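Local coordinates for protein extracellular invertase (Aspergillus kawachii, PDB 5XH8) that probably cleaves the beta-fructofuranosyl linkage of sucrose and, with high transfructosylation activity, passes the fructosyl group on to acceptor sugars, building fructooligosaccharides such as 1-kestose, at residues 444-449 / 574-579. Sequence-based numbering, arbitrary orientation.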
ATOM      1  N   VAL A 444      39.579 -48.307  -5.935  1.00 50.45           N
ATOM      2  CA  VAL A 444      39.307 -47.487  -7.108  1.00 53.71           C
ATOM      3  C   VAL A 444      40.062 -48.039  -8.321  1.00 53.23           C
ATOM      4  O   VAL A 444      41.278 -48.258  -8.261  1.00 52.06           O
ATOM      5  CB  VAL A 444      39.641 -45.982  -6.877  1.00 56.04           C
ATOM      6  CG1 VAL A 444      39.030 -45.505  -5.570  1.00 56.35           C
ATOM      7  CG2 VAL A 444      41.138 -45.698  -6.894  1.00 57.41           C
ATOM      8  N   VAL A 445      39.332 -48.252  -9.415  1.00 49.66           N
ATOM      9  CA  VAL A 445      39.871 -48.833 -10.629  1.00 47.64           C
ATOM     10  C   VAL A 445      39.857 -47.773 -11.729  1.00 46.05           C
ATOM     11  O   VAL A 445      38.793 -47.488 -12.275  1.00 47.04           O
ATOM     12  CB  VAL A 445      39.021 -50.051 -11.066  1.00 49.06           C
ATOM     13  CG1 VAL A 445      39.572 -50.668 -12.349  1.00 48.46           C
ATOM     14  CG2 VAL A 445      38.935 -51.071  -9.935  1.00 51.17           C
ATOM     15  N   PRO A 446      41.035 -47.204 -12.081  1.00 44.01           N
ATOM     16  CA  PRO A 446      41.082 -46.178 -13.126  1.00 43.30           C
ATOM     17  C   PRO A 446      40.412 -46.583 -14.426  1.00 45.82           C
ATOM     18  O   PRO A 446      40.492 -47.737 -14.816  1.00 48.49           O
ATOM     19  CB  PRO A 446      42.584 -45.969 -13.347  1.00 44.46           C
ATOM     20  CG  PRO A 446      43.199 -46.308 -12.026  1.00 46.06           C
ATOM     21  CD  PRO A 446      42.371 -47.440 -11.487  1.00 44.07           C
ATOM     22  N   PHE A 447      39.735 -45.645 -15.078  1.00 44.15           N
ATOM     23  CA  PHE A 447      39.231 -45.866 -16.431  1.00 45.59           C
ATOM     24  C   PHE A 447      40.433 -45.978 -17.360  1.00 49.24           C
ATOM     25  O   PHE A 447      41.462 -45.352 -17.113  1.00 49.97           O
ATOM     26  CB  PHE A 447      38.333 -44.698 -16.910  1.00 45.24           C
ATOM     27  CG  PHE A 447      36.873 -44.784 -16.479  1.00 42.85           C
ATOM     28  CD1 PHE A 447      36.474 -45.475 -15.334  1.00 42.19           C
ATOM     29  CD2 PHE A 447      35.890 -44.127 -17.226  1.00 42.43           C
ATOM     30  CE1 PHE A 447      35.132 -45.542 -14.969  1.00 41.87           C
ATOM     31  CE2 PHE A 447      34.549 -44.186 -16.854  1.00 41.39           C
ATOM     32  CZ  PHE A 447      34.172 -44.896 -15.732  1.00 39.69           C
ATOM     33  N   LYS A 448      40.305 -46.763 -18.423  1.00 50.68           N
ATOM     34  CA  LYS A 448      41.338 -46.825 -19.452  1.00 50.97           C
ATOM     35  C   LYS A 448      41.515 -45.469 -20.110  1.00 49.88           C
ATOM     36  O   LYS A 448      42.641 -45.081 -20.457  1.00 46.99           O
ATOM     37  CB  LYS A 448      40.992 -47.868 -20.519  1.00 56.55           C
ATOM     38  CG  LYS A 448      42.182 -48.245 -21.386  1.00 63.44           C
ATOM     39  CD  LYS A 448      41.769 -49.019 -22.625  1.00 69.61           C
ATOM     40  CE  LYS A 448      42.968 -49.305 -23.517  1.00 73.63           C
ATOM     41  NZ  LYS A 448      42.507 -49.666 -24.887  1.00 78.37           N
ATOM     42  N   ARG A 449      40.401 -44.760 -20.307  1.00 42.83           N
ATOM     43  CA  ARG A 449      40.436 -43.395 -20.824  1.00 40.56           C
ATOM     44  C   ARG A 449      39.545 -42.461 -19.978  1.00 40.03           C
ATOM     45  O   ARG A 449      38.453 -42.824 -19.568  1.00 39.22           O
ATOM     46  CB  ARG A 449      39.985 -43.394 -22.264  1.00 39.62           C
ATOM     47  CG  ARG A 449      40.187 -42.073 -22.965  1.00 39.90           C
ATOM     48  CD  ARG A 449      39.486 -42.109 -24.290  1.00 39.74           C
ATOM     49  NE  ARG A 449      39.372 -40.780 -24.863  1.00 40.77           N
ATOM     50  CZ  ARG A 449      38.816 -40.529 -26.043  1.00 42.68           C
ATOM     51  NH1 ARG A 449      38.309 -41.520 -26.782  1.00 44.19           N
ATOM     52  NH2 ARG A 449      38.753 -39.281 -26.495  1.00 44.39           N
ATOM     53  N   ASN A 574      40.595 -37.196 -13.993  1.00 38.40           N
ATOM     54  CA  ASN A 574      40.539 -38.656 -14.125  1.00 38.39           C
ATOM     55  C   ASN A 574      39.296 -39.212 -13.471  1.00 37.62           C
ATOM     56  O   ASN A 574      38.788 -38.660 -12.475  1.00 34.55           O
ATOM     57  CB  ASN A 574      41.788 -39.332 -13.538  1.00 39.25           C
ATOM     58  CG  ASN A 574      43.055 -38.961 -14.295  1.00 39.52           C
ATOM     59  OD1 ASN A 574      43.927 -38.271 -13.771  1.00 46.68           O
ATOM     60  ND2 ASN A 574      43.136 -39.371 -15.538  1.00 38.69           N
ATOM     61  N   ILE A 575      38.835 -40.323 -14.030  1.00 35.84           N
ATOM     62  CA  ILE A 575      37.645 -41.012 -13.563  1.00 38.40           C
ATOM     63  C   ILE A 575      37.976 -42.468 -13.255  1.00 38.12           C
ATOM     64  O   ILE A 575      38.687 -43.100 -14.018  1.00 38.60           O
ATOM     65  CB  ILE A 575      36.531 -40.951 -14.626  1.00 37.97           C
ATOM     66  CG1 ILE A 575      36.084 -39.494 -14.836  1.00 38.39           C
ATOM     67  CG2 ILE A 575      35.347 -41.829 -14.216  1.00 40.16           C
ATOM     68  CD1 ILE A 575      35.079 -39.319 -15.958  1.00 39.16           C
ATOM     69  N   SER A 576      37.435 -42.992 -12.161  1.00 39.19           N
ATOM     70  CA  SER A 576      37.627 -44.386 -11.781  1.00 39.13           C
ATOM     71  C   SER A 576      36.331 -44.994 -11.287  1.00 41.38           C
ATOM     72  O   SER A 576      35.501 -44.281 -10.699  1.00 38.05           O
ATOM     73  CB  SER A 576      38.654 -44.478 -10.663  1.00 38.25           C
ATOM     74  OG  SER A 576      39.875 -43.951 -11.115  1.00 37.77           O
ATOM     75  N   PHE A 577      36.175 -46.309 -11.492  1.00 37.58           N
ATOM     76  CA  PHE A 577      35.149 -47.092 -10.785  1.00 38.06           C
ATOM     77  C   PHE A 577      35.506 -47.047  -9.313  1.00 38.40           C
ATOM     78  O   PHE A 577      36.683 -46.953  -8.956  1.00 37.38           O
ATOM     79  CB  PHE A 577      35.109 -48.566 -11.231  1.00 39.62           C
ATOM     80  CG  PHE A 577      34.799 -48.754 -12.688  1.00 39.42           C
ATOM     81  CD1 PHE A 577      33.490 -48.818 -13.124  1.00 40.57           C
ATOM     82  CD2 PHE A 577      35.820 -48.857 -13.624  1.00 39.64           C
ATOM     83  CE1 PHE A 577      33.201 -48.969 -14.472  1.00 41.07           C
ATOM     84  CE2 PHE A 577      35.539 -49.012 -14.971  1.00 39.58           C
ATOM     85  CZ  PHE A 577      34.225 -49.067 -15.398  1.00 40.54           C
ATOM     86  N   PHE A 578      34.496 -47.083  -8.460  1.00 37.67           N
ATOM     87  CA  PHE A 578      34.710 -47.130  -7.025  1.00 41.84           C
ATOM     88  C   PHE A 578      33.737 -48.131  -6.425  1.00 43.06           C
ATOM     89  O   PHE A 578      32.568 -48.167  -6.806  1.00 43.20           O
ATOM     90  CB  PHE A 578      34.490 -45.758  -6.380  1.00 41.03           C
ATOM     91  CG  PHE A 578      34.204 -45.831  -4.907  1.00 40.94           C
ATOM     92  CD1 PHE A 578      35.233 -46.046  -3.998  1.00 42.65           C
ATOM     93  CD2 PHE A 578      32.906 -45.732  -4.430  1.00 39.83           C
ATOM     94  CE1 PHE A 578      34.973 -46.128  -2.638  1.00 42.61           C
ATOM     95  CE2 PHE A 578      32.638 -45.812  -3.070  1.00 41.18           C
ATOM     96  CZ  PHE A 578      33.673 -46.007  -2.169  1.00 42.34           C
ATOM     97  N   HIS A 579      34.231 -48.927  -5.480  1.00 46.36           N
ATOM     98  CA  HIS A 579      33.430 -49.944  -4.785  1.00 46.75           C
ATOM     99  C   HIS A 579      34.138 -50.259  -3.467  1.00 46.69           C
ATOM    100  O   HIS A 579      35.369 -50.412  -3.453  1.00 47.10           O
ATOM    101  CB  HIS A 579      33.272 -51.177  -5.684  1.00 48.68           C
ATOM    102  CG  HIS A 579      32.626 -52.345  -5.006  1.00 54.24           C
ATOM    103  ND1 HIS A 579      31.396 -52.263  -4.392  1.00 55.47           N
ATOM    104  CD2 HIS A 579      33.041 -53.625  -4.851  1.00 56.33           C
ATOM    105  CE1 HIS A 579      31.085 -53.439  -3.879  1.00 58.10           C
ATOM    106  NE2 HIS A 579      32.066 -54.284  -4.146  1.00 56.81           N
TER
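An antiparallel edge-strand pairing joins V444, V445 and P446 to F578, F577 and S576 at the margin of a six-stranded sheet in the C-terminal beta-sandwich domain of this family 32 glycoside hydrolase. V445 and F577 form the hydrogen-bonded pair: V445 N donates to F577 O at 3.0 Å, tilted from the carbonyl plane, and F577 N returns a more bent bond to V445 O, 139° at the hydrogen. F447 N then gives I575 O a straighter bond of 2.9 Å in the carbonyl plane, so backbone pairing runs on past the proline, which has no N-H to donate.

The phenylalanine at this last bond turns its ring in between the buried side chains of I575 and F577. With CG anti to the carbonyl carbon (chi1 -85°), F447 receives I575 CG2 over the centre of one ring face, a CH-pi contact with this atom 3.5 Å from the centroid of the F447 ring. F447 CE1 in turn sits over the face of the F577 ring, 3.5 Å from F577 CE2. The two ring planes are inclined at 41°, neither stacked nor edge-to-face. V590 of strand 585-594 touches both rings, and F587 meets F577 edge-to-face, tying this pair to the facing sheet. On the other face of the pairing, which carries V444, P446, S576 and F578, V444 CG1 lies at the edge of the F578 ring, 4.1 Å from F578 CD1, and S576 OG comes within 3.2 Å of P446 CA.

The contact thus divides its work: three main-chain bonds set the register of the edge strand, and the apolar packing of F447 against I575 and F577 buries the F447 side chain where the chain leaves the strand.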